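Local coordinates for amino acid ABC transporter, periplasmic amino acid-binding protein (Brucella ovis, PDB 4Z9N) that binds glutathione and, as a periplasmic solute-binding protein, probably delivers it to the membrane-embedded part of an ABC importer, at residues C49-S54 against K287-Y292; A234-E239 against G320-I325; A238-I243 against N313-K318; E294-N299 against I308-N313. All coordinates share one frame; numbering follows the deposited sequence.

Interaction 1 (C49-S54 against K287-Y292); sequences CRAVAS and KGVGNY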
loop_
_atom_site.group_PDB
_atom_site.type_symbol
_atom_site.label_atom_id
_atom_site.label_comp_id
_atom_site.label_asym_id
_atom_site.label_seq_id
_atom_site.Cartn_x
_atom_site.Cartn_y
_atom_site.Cartn_z
ATOM N N CYS D 49 10.421 2.836 14.982
ATOM C CA CYS D 49 11.615 2.045 15.297
ATOM C C CYS D 49 11.426 1.248 16.569
ATOM O O CYS D 49 11.762 0.061 16.640
ATOM C CB CYS D 49 12.839 2.932 15.467
ATOM S SG CYS D 49 13.310 3.839 14.006
ATOM N N ARG D 50 10.904 1.920 17.585
ATOM C CA ARG D 50 10.671 1.263 18.859
ATOM C C ARG D 50 9.602 0.184 18.726
ATOM O O ARG D 50 9.603 -0.790 19.483
ATOM C CB ARG D 50 10.269 2.274 19.933
ATOM C CG ARG D 50 11.309 3.371 20.192
ATOM C CD ARG D 50 11.082 4.009 21.565
ATOM N NE ARG D 50 11.968 5.146 21.779
ATOM C CZ ARG D 50 13.225 5.047 22.204
ATOM N NH1 ARG D 50 13.759 3.863 22.468
ATOM N NH2 ARG D 50 13.955 6.142 22.355
ATOM N N ALA D 51 8.683 0.361 17.782
ATOM C CA ALA D 51 7.649 -0.653 17.553
ATOM C C ALA D 51 8.271 -1.957 17.041
ATOM O O ALA D 51 7.888 -3.054 17.464
ATOM C CB ALA D 51 6.571 -0.139 16.560
ATOM N N VAL D 52 9.232 -1.835 16.135
ATOM C CA VAL D 52 9.927 -3.003 15.617
ATOM C C VAL D 52 10.741 -3.651 16.728
ATOM O O VAL D 52 10.740 -4.872 16.872
ATOM C CB VAL D 52 10.803 -2.628 14.420
ATOM C CG1 VAL D 52 11.612 -3.818 13.944
ATOM C CG2 VAL D 52 9.917 -2.098 13.293
ATOM N N ALA D 53 11.417 -2.833 17.529
ATOM C CA ALA D 53 12.162 -3.364 18.655
ATOM C C ALA D 53 11.237 -4.090 19.633
ATOM O O ALA D 53 11.617 -5.121 20.209
ATOM C CB ALA D 53 12.927 -2.250 19.358
ATOM N N SER D 54 10.029 -3.566 19.826
ATOM C CA SER D 54 9.094 -4.217 20.751
ATOM C C SER D 54 8.609 -5.547 20.187
ATOM O O SER D 54 8.520 -6.537 20.901
ATOM C CB SER D 54 7.899 -3.315 21.065
ATOM O OG SER D 54 8.307 -2.019 21.459
ATOM N N LYS D 287 1.971 -2.683 23.766
ATOM C CA LYS D 287 2.497 -2.343 25.084
ATOM C C LYS D 287 3.672 -1.374 24.984
ATOM O O LYS D 287 3.811 -0.460 25.806
ATOM C CB LYS D 287 2.923 -3.606 25.831
ATOM C CG LYS D 287 1.751 -4.471 26.262
ATOM C CD LYS D 287 2.003 -5.138 27.582
ATOM C CE LYS D 287 0.785 -5.957 28.004
ATOM N NZ LYS D 287 1.139 -7.099 28.902
ATOM N N GLY D 288 4.506 -1.573 23.967
ATOM C CA GLY D 288 5.705 -0.772 23.802
ATOM C C GLY D 288 5.469 0.657 23.345
ATOM O O GLY D 288 6.113 1.583 23.843
ATOM N N VAL D 289 4.551 0.846 22.398
ATOM C CA VAL D 289 4.392 2.153 21.755
ATOM C C VAL D 289 2.925 2.555 21.538
ATOM O O VAL D 289 2.653 3.674 21.106
ATOM C CB VAL D 289 5.145 2.191 20.402
ATOM C CG1 VAL D 289 6.676 2.053 20.612
ATOM C CG2 VAL D 289 4.615 1.113 19.466
ATOM N N GLY D 290 1.988 1.663 21.840
ATOM C CA GLY D 290 0.581 1.918 21.565
ATOM C C GLY D 290 0.250 1.693 20.096
ATOM O O GLY D 290 1.110 1.254 19.331
ATOM N N ASN D 291 -0.983 1.994 19.681
ATOM C CA ASN D 291 -1.354 1.748 18.279
ATOM C C ASN D 291 -0.970 2.927 17.370
ATOM O O ASN D 291 -0.427 3.936 17.837
ATOM C CB ASN D 291 -2.861 1.416 18.144
ATOM C CG ASN D 291 -3.786 2.600 18.458
ATOM O OD1 ASN D 291 -3.565 3.735 18.026
ATOM N ND2 ASN D 291 -4.865 2.315 19.185
ATOM N N TYR D 292 -1.266 2.800 16.080
ATOM C CA TYR D 292 -0.897 3.829 15.103
ATOM C C TYR D 292 -1.413 5.219 15.499
ATOM O O TYR D 292 -0.696 6.206 15.397
ATOM C CB TYR D 292 -1.436 3.476 13.715
ATOM C CG TYR D 292 -1.051 4.491 12.667
ATOM C CD1 TYR D 292 0.165 4.395 11.994
ATOM C CD2 TYR D 292 -1.894 5.545 12.345
ATOM C CE1 TYR D 292 0.526 5.320 11.028
ATOM C CE2 TYR D 292 -1.531 6.488 11.382
ATOM C CZ TYR D 292 -0.327 6.364 10.730
ATOM O OH TYR D 292 0.010 7.300 9.771
#
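V289 sets its two methyl groups on R50 and A51, packing the end of helix 281-289 against helix 44-57 within the family 3 periplasmic binding-protein fold. Helix 44-57 lies against strands 21-25 and 63-67 of a parallel sheet, and the late helix joins it from the opposite end of the sequence. The chi1 of V289, -65°, places CG1 beside its own backbone N and CG2 in the slot between N and the carbonyl carbon, so the branches diverge over consecutive residues. CG1 lies 3.7 Å from R50 CB, while CG2 meets A51 CB, also at 3.7 Å. R50 contributes little beyond CB: its extended chain runs away from the contact, and its guanidinium bonds to the carbonyls of P60 and W41. One turn on, S54 faces G288, whose bare backbone allows a close approach, with the two CA atoms 5.7 Å apart. G290, with positive phi, leaves the helical course, and N291 caps the next helix by offering OD1 to E294 N. S54 has its hydroxyl folded beside its backbone N (chi1 -50°), back along its own helix. R50 O is thus held twice, by S54 N at 2.8 Å and by S54 OG at 2.7 Å, the donors arriving from opposite faces of the carbonyl plane. The same OG rests 3.7 Å from G288 CA.

Interaction 2 (A234-E239 against G320-I325); sequences ALLNAE and GLQYGI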
loop_
_atom_site.group_PDB
_atom_site.type_symbol
_atom_site.label_atom_id
_atom_site.label_comp_id
_atom_site.label_asym_id
_atom_site.label_seq_id
_atom_site.Cartn_x
_atom_site.Cartn_y
_atom_site.Cartn_z
ATOM N N ALA D 234 0.279 -4.276 11.985
ATOM C CA ALA D 234 -0.234 -4.553 13.317
ATOM C C ALA D 234 -0.656 -3.247 13.979
ATOM O O ALA D 234 -1.714 -3.183 14.615
ATOM C CB ALA D 234 0.803 -5.279 14.179
ATOM N N LEU D 235 0.163 -2.211 13.832
ATOM C CA LEU D 235 -0.179 -0.911 14.410
ATOM C C LEU D 235 -1.510 -0.396 13.856
ATOM O O LEU D 235 -2.338 0.154 14.599
ATOM C CB LEU D 235 0.927 0.115 14.141
ATOM C CG LEU D 235 2.226 -0.100 14.929
ATOM C CD1 LEU D 235 3.332 0.797 14.389
ATOM C CD2 LEU D 235 1.993 0.154 16.417
ATOM N N LEU D 236 -1.695 -0.548 12.544
ATOM C CA LEU D 236 -2.935 -0.118 11.893
ATOM C C LEU D 236 -4.141 -0.949 12.347
ATOM O O LEU D 236 -5.184 -0.393 12.698
ATOM C CB LEU D 236 -2.797 -0.196 10.375
ATOM C CG LEU D 236 -1.823 0.826 9.754
ATOM C CD1 LEU D 236 -1.733 0.672 8.223
ATOM C CD2 LEU D 236 -2.203 2.276 10.129
ATOM N N ASN D 237 -4.008 -2.277 12.316
ATOM C CA ASN D 237 -5.115 -3.145 12.721
ATOM C C ASN D 237 -5.532 -2.876 14.168
ATOM O O ASN D 237 -6.731 -2.828 14.467
ATOM C CB ASN D 237 -4.753 -4.631 12.539
ATOM C CG ASN D 237 -5.055 -5.144 11.137
ATOM O OD1 ASN D 237 -6.197 -5.472 10.815
ATOM N ND2 ASN D 237 -4.028 -5.205 10.292
ATOM N N ALA D 238 -4.552 -2.693 15.048
ATOM C CA ALA D 238 -4.840 -2.444 16.458
ATOM C C ALA D 238 -5.663 -1.173 16.616
ATOM O O ALA D 238 -6.648 -1.157 17.363
ATOM C CB ALA D 238 -3.557 -2.352 17.270
ATOM N N GLU D 239 -5.301 -0.117 15.896
ATOM C CA GLU D 239 -6.095 1.104 16.010
ATOM C C GLU D 239 -7.511 0.843 15.501
ATOM O O GLU D 239 -8.491 1.214 16.157
ATOM C CB GLU D 239 -5.483 2.290 15.256
ATOM C CG GLU D 239 -6.290 3.566 15.529
ATOM C CD GLU D 239 -5.911 4.760 14.682
ATOM O OE1 GLU D 239 -5.187 4.603 13.668
ATOM O OE2 GLU D 239 -6.343 5.878 15.054
ATOM N N GLY D 320 -9.499 8.189 5.406
ATOM C CA GLY D 320 -8.104 8.277 5.038
ATOM C C GLY D 320 -7.615 7.150 4.149
ATOM O O GLY D 320 -8.416 6.422 3.563
ATOM N N LEU D 321 -6.295 7.009 4.070
ATOM C CA LEU D 321 -5.644 6.017 3.203
ATOM C C LEU D 321 -5.009 4.856 3.970
ATOM O O LEU D 321 -4.534 3.881 3.357
ATOM C CB LEU D 321 -4.552 6.693 2.358
ATOM C CG LEU D 321 -4.978 7.849 1.459
ATOM C CD1 LEU D 321 -3.773 8.409 0.679
ATOM C CD2 LEU D 321 -6.080 7.384 0.481
ATOM N N GLN D 322 -4.969 4.939 5.299
ATOM C CA GLN D 322 -4.182 3.954 6.038
ATOM C C GLN D 322 -4.984 2.693 6.245
ATOM O O GLN D 322 -6.016 2.688 6.928
ATOM C CB GLN D 322 -3.684 4.515 7.381
ATOM C CG GLN D 322 -2.600 5.585 7.239
ATOM C CD GLN D 322 -1.235 4.994 6.894
ATOM O OE1 GLN D 322 -1.080 3.779 6.768
ATOM N NE2 GLN D 322 -0.245 5.860 6.723
ATOM N N TYR D 323 -4.500 1.613 5.644
ATOM C CA TYR D 323 -5.272 0.370 5.566
ATOM C C TYR D 323 -4.454 -0.789 6.095
ATOM O O TYR D 323 -3.463 -1.175 5.493
ATOM C CB TYR D 323 -5.691 0.132 4.114
ATOM C CG TYR D 323 -6.555 -1.086 3.814
ATOM C CD1 TYR D 323 -5.969 -2.324 3.542
ATOM C CD2 TYR D 323 -7.946 -0.975 3.710
ATOM C CE1 TYR D 323 -6.746 -3.427 3.228
ATOM C CE2 TYR D 323 -8.736 -2.082 3.377
ATOM C CZ TYR D 323 -8.124 -3.296 3.141
ATOM O OH TYR D 323 -8.887 -4.382 2.797
ATOM N N GLY D 324 -4.848 -1.330 7.241
ATOM C CA GLY D 324 -4.111 -2.445 7.805
ATOM C C GLY D 324 -4.470 -3.720 7.063
ATOM O O GLY D 324 -5.625 -4.130 7.030
ATOM N N ILE D 325 -3.475 -4.339 6.443
ATOM C CA ILE D 325 -3.686 -5.584 5.722
ATOM C C ILE D 325 -4.045 -6.637 6.763
ATOM O O ILE D 325 -3.526 -6.600 7.871
ATOM C CB ILE D 325 -2.416 -5.924 4.879
ATOM C CG1 ILE D 325 -2.113 -4.778 3.917
ATOM C CG2 ILE D 325 -2.583 -7.205 4.082
ATOM C CD1 ILE D 325 -0.781 -4.920 3.235
#
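With chi1 at -69° and chi2 extended, L236 reaches straight out from its helix, its CG lying beside the backbone N, while Q322 bends at chi2 (-76°), and the two side chains cross at about a right angle. The touching atoms are the two leucine methyls: CD1 comes 3.5 Å from Q322 OE1, and CD2 sits 3.8 Å from Q322 CB. CD1 also comes within 3.7 Å of Y323 O. Q322 directs its amide nitrogen to N313 OD1 and I106 O, bonds that fix which end of the amide faces the leucine. Here the irregular C-terminal tail of the binding protein is laid across helix 222-240, and the two backbones come nearest at L236 and G324, whose CA atoms are 4.8 Å apart, with G324 CA 3.7 Å from L236 CB. Y323 and I325, either side of this glycine, turn their CB atoms away from the helix; the Y323 ring meets Y109 of the second subunit edge-to-face. The polar clasp is N237, whose ND2 donates to I325 O at 2.8 Å with a moderately bent N-H angle of 148°. That oxygen lies close to the asparagine's amide plane, yet the nitrogen stands above the carbonyl plane of I325, off its lone pairs. N233, one turn earlier, accepts from I325 N on its OD1, and the two asparagines together hold the N and the O of I325. N237 OD1 and G324 O both accept from K210 NZ of the second subunit, which bridges helix and tail.

Interaction 3 (A238-I243 against N313-K318); sequences AEEYGI and NAQWNK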
loop_
_atom_site.group_PDB
_atom_site.type_symbol
_atom_site.label_atom_id
_atom_site.label_comp_id
_atom_site.label_asym_id
_atom_site.label_seq_id
_atom_site.Cartn_x
_atom_site.Cartn_y
_atom_site.Cartn_z
ATOM N N ALA D 238 -4.552 -2.693 15.048
ATOM C CA ALA D 238 -4.840 -2.444 16.458
ATOM C C ALA D 238 -5.663 -1.173 16.616
ATOM O O ALA D 238 -6.648 -1.157 17.363
ATOM C CB ALA D 238 -3.557 -2.352 17.270
ATOM N N GLU D 239 -5.301 -0.117 15.896
ATOM C CA GLU D 239 -6.095 1.104 16.010
ATOM C C GLU D 239 -7.511 0.843 15.501
ATOM O O GLU D 239 -8.491 1.214 16.157
ATOM C CB GLU D 239 -5.483 2.290 15.256
ATOM C CG GLU D 239 -6.290 3.566 15.529
ATOM C CD GLU D 239 -5.911 4.760 14.682
ATOM O OE1 GLU D 239 -5.187 4.603 13.668
ATOM O OE2 GLU D 239 -6.343 5.878 15.054
ATOM N N GLU D 240 -7.624 0.185 14.351
ATOM C CA GLU D 240 -8.943 -0.118 13.781
ATOM C C GLU D 240 -9.830 -0.905 14.762
ATOM O O GLU D 240 -11.060 -0.712 14.811
ATOM C CB GLU D 240 -8.801 -0.901 12.464
ATOM C CG GLU D 240 -10.145 -1.082 11.743
ATOM C CD GLU D 240 -10.058 -1.976 10.510
ATOM O OE1 GLU D 240 -8.975 -2.041 9.896
ATOM O OE2 GLU D 240 -11.080 -2.621 10.179
ATOM N N TYR D 241 -9.210 -1.771 15.563
ATOM C CA TYR D 241 -9.961 -2.611 16.488
ATOM C C TYR D 241 -10.052 -2.013 17.900
ATOM O O TYR D 241 -10.554 -2.660 18.809
ATOM C CB TYR D 241 -9.349 -4.015 16.565
ATOM C CG TYR D 241 -9.289 -4.794 15.258
ATOM C CD1 TYR D 241 -10.092 -4.467 14.178
ATOM C CD2 TYR D 241 -8.428 -5.876 15.119
ATOM C CE1 TYR D 241 -10.036 -5.200 12.991
ATOM C CE2 TYR D 241 -8.367 -6.609 13.944
ATOM C CZ TYR D 241 -9.173 -6.267 12.881
ATOM O OH TYR D 241 -9.104 -7.000 11.709
ATOM N N GLY D 242 -9.600 -0.777 18.075
ATOM C CA GLY D 242 -9.708 -0.100 19.360
ATOM C C GLY D 242 -8.802 -0.665 20.446
ATOM O O GLY D 242 -9.117 -0.575 21.644
ATOM N N ILE D 243 -7.678 -1.247 20.022
ATOM C CA ILE D 243 -6.692 -1.800 20.939
ATOM C C ILE D 243 -5.618 -0.759 21.185
ATOM O O ILE D 243 -4.967 -0.284 20.243
ATOM C CB ILE D 243 -6.070 -3.104 20.403
ATOM C CG1 ILE D 243 -7.159 -4.130 20.127
ATOM C CG2 ILE D 243 -5.075 -3.679 21.431
ATOM C CD1 ILE D 243 -6.706 -5.238 19.214
ATOM N N ASN D 313 -3.825 10.315 6.554
ATOM C CA ASN D 313 -3.335 9.261 7.427
ATOM C C ASN D 313 -4.372 8.827 8.442
ATOM O O ASN D 313 -4.065 8.083 9.372
ATOM C CB ASN D 313 -2.046 9.710 8.094
ATOM C CG ASN D 313 -0.963 9.939 7.071
ATOM O OD1 ASN D 313 -0.516 8.988 6.428
ATOM N ND2 ASN D 313 -0.618 11.200 6.828
ATOM N N ALA D 314 -5.613 9.260 8.238
ATOM C CA ALA D 314 -6.717 8.659 8.965
ATOM C C ALA D 314 -6.875 7.220 8.490
ATOM O O ALA D 314 -6.418 6.851 7.409
ATOM C CB ALA D 314 -8.032 9.442 8.760
ATOM N N GLN D 315 -7.503 6.406 9.323
ATOM C CA GLN D 315 -7.893 5.057 8.936
ATOM C C GLN D 315 -8.716 5.067 7.652
ATOM O O GLN D 315 -9.471 6.006 7.381
ATOM C CB GLN D 315 -8.698 4.415 10.065
ATOM C CG GLN D 315 -7.866 3.925 11.260
ATOM C CD GLN D 315 -7.095 2.648 10.982
ATOM O OE1 GLN D 315 -7.505 1.832 10.154
ATOM N NE2 GLN D 315 -5.999 2.447 11.706
ATOM N N TRP D 316 -8.589 3.985 6.893
ATOM C CA TRP D 316 -9.300 3.800 5.631
ATOM C C TRP D 316 -10.817 3.925 5.789
ATOM O O TRP D 316 -11.504 4.426 4.894
ATOM C CB TRP D 316 -8.927 2.423 5.044
ATOM C CG TRP D 316 -9.435 1.286 5.898
ATOM C CD1 TRP D 316 -8.873 0.782 7.043
ATOM C CD2 TRP D 316 -10.627 0.534 5.665
ATOM N NE1 TRP D 316 -9.658 -0.255 7.534
ATOM C CE2 TRP D 316 -10.736 -0.422 6.703
ATOM C CE3 TRP D 316 -11.617 0.571 4.670
ATOM C CZ2 TRP D 316 -11.798 -1.339 6.773
ATOM C CZ3 TRP D 316 -12.673 -0.340 4.740
ATOM C CH2 TRP D 316 -12.758 -1.274 5.793
ATOM N N ASN D 317 -11.348 3.486 6.928
ATOM C CA ASN D 317 -12.793 3.527 7.133
ATOM C C ASN D 317 -13.208 4.767 7.912
ATOM O O ASN D 317 -14.331 4.843 8.421
ATOM C CB ASN D 317 -13.284 2.259 7.852
ATOM C CG ASN D 317 -12.628 2.049 9.200
ATOM O OD1 ASN D 317 -11.693 2.754 9.575
ATOM N ND2 ASN D 317 -13.125 1.063 9.945
ATOM N N LYS D 318 -12.298 5.732 8.006
ATOM C CA LYS D 318 -12.593 7.037 8.588
ATOM C C LYS D 318 -12.162 8.147 7.625
ATOM O O LYS D 318 -11.888 9.268 8.050
ATOM C CB LYS D 318 -11.879 7.220 9.934
ATOM C CG LYS D 318 -12.213 6.163 10.981
ATOM C CD LYS D 318 -13.682 6.151 11.335
ATOM C CE LYS D 318 -13.945 5.177 12.467
ATOM N NZ LYS D 318 -13.232 5.618 13.696
HETATM O O HOH W 1 -6.649 -0.657 9.431
HETATM O O HOH W 2 -12.831 0.779 13.045
#
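At the C-terminal end of helix 222-240, beside the interface with the second subunit, two successive glutamates, E239 and E240, take hold of Q315 and W316 in the irregular segment 313-318. Both glutamates have CG opposite the backbone N and extended chains, which carries their carboxylates well clear of the helix. Q315 NE2 donates to E239 OE1 at 3.0 Å in a nearly straight bond (177°). The oxygen lies in the amide plane of Q315, whereas the nitrogen meets the carboxylate from above its plane, the two flat groups standing almost perpendicular. The same NE2 also reaches L236 O, and E239 OE2 forms a salt bridge with R310. The helix stops here in a Schellman motif: G242, with positive phi, is its C-prime residue, I243 N returning to A238 O and G242 N to E239 O. E240, just before the turn, accepts W316 NE1 on OE1 at 3.0 Å, at the indole edge and in the ring plane, but 75° out of the carboxylate plane. Chi1 of 66° places W316 CG between the backbone N and the carbonyl carbon; N317 CB lies 3.7 Å above the centre of one ring face. A water donates to both E240 OE1 and Q315 OE1, each at 2.7 Å, and K210 of the second subunit adds a salt bridge to E240 OE1, a cluster of donors likely to favour the charged carboxylate. A second water links E240 O, at 2.9 Å, with N317 ND2, at 3.1 Å.

Interaction 4 (E294-N299 against I308-N313); sequences EIFERN and IARGLN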
loop_
_atom_site.group_PDB
_atom_site.type_symbol
_atom_site.label_atom_id
_atom_site.label_comp_id
_atom_site.label_asym_id
_atom_site.label_seq_id
_atom_site.Cartn_x
_atom_site.Cartn_y
_atom_site.Cartn_z
ATOM N N GLU D 294 -2.218 6.333 18.417
ATOM C CA GLU D 294 -1.536 6.815 19.601
ATOM C C GLU D 294 -0.157 7.378 19.260
ATOM O O GLU D 294 0.248 8.394 19.830
ATOM C CB GLU D 294 -1.425 5.707 20.639
ATOM C CG GLU D 294 -2.779 5.205 21.143
ATOM C CD GLU D 294 -2.618 4.262 22.303
ATOM O OE1 GLU D 294 -2.616 4.742 23.470
ATOM O OE2 GLU D 294 -2.481 3.046 22.057
ATOM N N ILE D 295 0.544 6.736 18.324
ATOM C CA ILE D 295 1.839 7.224 17.865
ATOM C C ILE D 295 1.653 8.557 17.157
ATOM O O ILE D 295 2.422 9.496 17.372
ATOM C CB ILE D 295 2.531 6.199 16.938
ATOM C CG1 ILE D 295 2.879 4.926 17.713
ATOM C CG2 ILE D 295 3.784 6.790 16.302
ATOM C CD1 ILE D 295 3.344 3.787 16.806
ATOM N N PHE D 296 0.619 8.635 16.325
ATOM C CA PHE D 296 0.316 9.858 15.583
ATOM C C PHE D 296 0.031 11.006 16.547
ATOM O O PHE D 296 0.644 12.068 16.472
ATOM C CB PHE D 296 -0.883 9.641 14.638
ATOM C CG PHE D 296 -1.076 10.740 13.630
ATOM C CD1 PHE D 296 -1.632 11.953 14.004
ATOM C CD2 PHE D 296 -0.704 10.558 12.303
ATOM C CE1 PHE D 296 -1.802 12.969 13.080
ATOM C CE2 PHE D 296 -0.878 11.567 11.376
ATOM C CZ PHE D 296 -1.420 12.775 11.763
ATOM N N GLU D 297 -0.898 10.788 17.472
ATOM C CA GLU D 297 -1.347 11.877 18.323
ATOM C C GLU D 297 -0.277 12.439 19.262
ATOM O O GLU D 297 -0.195 13.658 19.446
ATOM C CB GLU D 297 -2.558 11.417 19.133
ATOM C CG GLU D 297 -3.821 11.378 18.282
ATOM C CD GLU D 297 -4.121 12.734 17.654
ATOM O OE1 GLU D 297 -4.053 13.741 18.387
ATOM O OE2 GLU D 297 -4.413 12.805 16.444
ATOM N N ARG D 298 0.537 11.575 19.863
ATOM C CA ARG D 298 1.495 12.041 20.862
ATOM C C ARG D 298 2.656 12.790 20.214
ATOM O O ARG D 298 3.318 13.602 20.862
ATOM C CB ARG D 298 2.028 10.865 21.696
ATOM C CG ARG D 298 3.168 10.082 21.040
ATOM C CD ARG D 298 3.813 9.105 22.012
ATOM N NE ARG D 298 2.842 8.124 22.484
ATOM C CZ ARG D 298 2.781 6.864 22.065
ATOM N NH1 ARG D 298 3.663 6.400 21.188
ATOM N NH2 ARG D 298 1.853 6.054 22.553
ATOM N N ASN D 299 2.905 12.511 18.939
ATOM C CA ASN D 299 4.075 13.074 18.268
ATOM C C ASN D 299 3.755 14.237 17.341
ATOM O O ASN D 299 4.480 15.228 17.321
ATOM C CB ASN D 299 4.780 11.987 17.463
ATOM C CG ASN D 299 5.490 10.991 18.342
ATOM O OD1 ASN D 299 6.401 11.349 19.088
ATOM N ND2 ASN D 299 5.094 9.730 18.243
ATOM N N ILE D 308 -1.111 18.458 13.633
ATOM C CA ILE D 308 -1.464 18.004 12.289
ATOM C C ILE D 308 -2.732 17.139 12.309
ATOM O O ILE D 308 -2.857 16.239 13.130
ATOM C CB ILE D 308 -0.299 17.231 11.667
ATOM C CG1 ILE D 308 0.949 18.127 11.598
ATOM C CG2 ILE D 308 -0.700 16.655 10.312
ATOM C CD1 ILE D 308 2.176 17.424 10.958
ATOM N N ALA D 309 -3.671 17.405 11.409
ATOM C CA ALA D 309 -4.886 16.587 11.342
ATOM C C ALA D 309 -4.557 15.260 10.675
ATOM O O ALA D 309 -3.627 15.192 9.867
ATOM C CB ALA D 309 -5.983 17.304 10.584
ATOM N N ARG D 310 -5.303 14.210 11.014
ATOM C CA ARG D 310 -5.041 12.877 10.432
ATOM C C ARG D 310 -5.041 12.931 8.901
ATOM O O ARG D 310 -4.113 12.438 8.255
ATOM C CB ARG D 310 -6.075 11.853 10.926
ATOM C CG ARG D 310 -5.867 11.373 12.383
ATOM C CD ARG D 310 -4.575 10.572 12.591
ATOM N NE ARG D 310 -4.637 9.236 11.991
ATOM C CZ ARG D 310 -5.048 8.138 12.620
ATOM N NH1 ARG D 310 -5.456 8.190 13.892
ATOM N NH2 ARG D 310 -5.066 6.982 11.974
ATOM N N GLY D 311 -6.071 13.543 8.330
ATOM C CA GLY D 311 -6.147 13.710 6.888
ATOM C C GLY D 311 -5.969 12.416 6.124
ATOM O O GLY D 311 -6.708 11.457 6.331
ATOM N N LEU D 312 -4.963 12.377 5.256
ATOM C CA LEU D 312 -4.701 11.174 4.467
ATOM C C LEU D 312 -4.306 10.012 5.350
ATOM O O LEU D 312 -4.402 8.860 4.938
ATOM C CB LEU D 312 -3.585 11.420 3.448
ATOM C CG LEU D 312 -3.866 12.448 2.366
ATOM C CD1 LEU D 312 -2.603 12.606 1.490
ATOM C CD2 LEU D 312 -5.066 12.009 1.550
ATOM N N ASN D 313 -3.825 10.315 6.554
ATOM C CA ASN D 313 -3.335 9.261 7.427
ATOM C C ASN D 313 -4.372 8.827 8.442
ATOM O O ASN D 313 -4.065 8.083 9.372
ATOM C CB ASN D 313 -2.046 9.710 8.094
ATOM C CG ASN D 313 -0.963 9.939 7.071
ATOM O OD1 ASN D 313 -0.516 8.988 6.428
ATOM N ND2 ASN D 313 -0.618 11.200 6.828
HETATM O O HOH W 3 -5.748 10.283 15.862
HETATM O O HOH W 4 -4.933 14.902 14.823
#
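A CH-pi contact between F296 and R310 joins helix 292-299 to the irregular C-terminal segment 308-313 of this binding protein. F296 has CG opposite its backbone N (chi1 -167°), which sends the ring out toward the segment. R310 CD sits over one face, 3.5 Å from the ring centroid and 11° off the normal; the guanidinium beyond is too distant to add more than a weak cation-pi attraction. I308 O approaches the edge in the ring plane, 3.4 Å from F296 CE1, and N313 CB packs 3.9 Å from F296 CE2. Bends at chi2 and chi3 curl the arginine back on its own segment. There NE and NH2 grip N313 O side-on, at 2.9 and 3.0 Å, the oxygen lying in the guanidinium plane; NH2 lies in the carbonyl plane, on a lone pair of N313 O, while NE comes from above that plane. NH1 turns to E239 in a salt bridge, and N313 OD1 accepts from Y109 N. E297, whose OE1 binds S302, reaches R310 through solvent: one water joins E297 OE2 to R310 NH1, and another donates to both E297 OE2, at 2.7 Å, and I308 O, at 3.0 Å.

Helix 222-240 carries both interaction 2 and interaction 3, whose centres lie about 5 Å apart and which both touch the second subunit. Interaction 4 is nested inside the loop that each of them closes, and the 2.7 Å salt bridge between E239 OE2 and R310 NH1 ties it to that helix. Interaction 1 lies about 14 Å from interaction 2, centre to centre. Y292 connects them, packing on L236; N291 ND2 bonds to I243 O at 2.8 Å, joining interaction 1 to interaction 3. V289 O accepts from R298 NH2 at 2.9 Å, linking interactions 1 and 4. The I308 side chain of interaction 4 lies about 12 Å from bound glutathione.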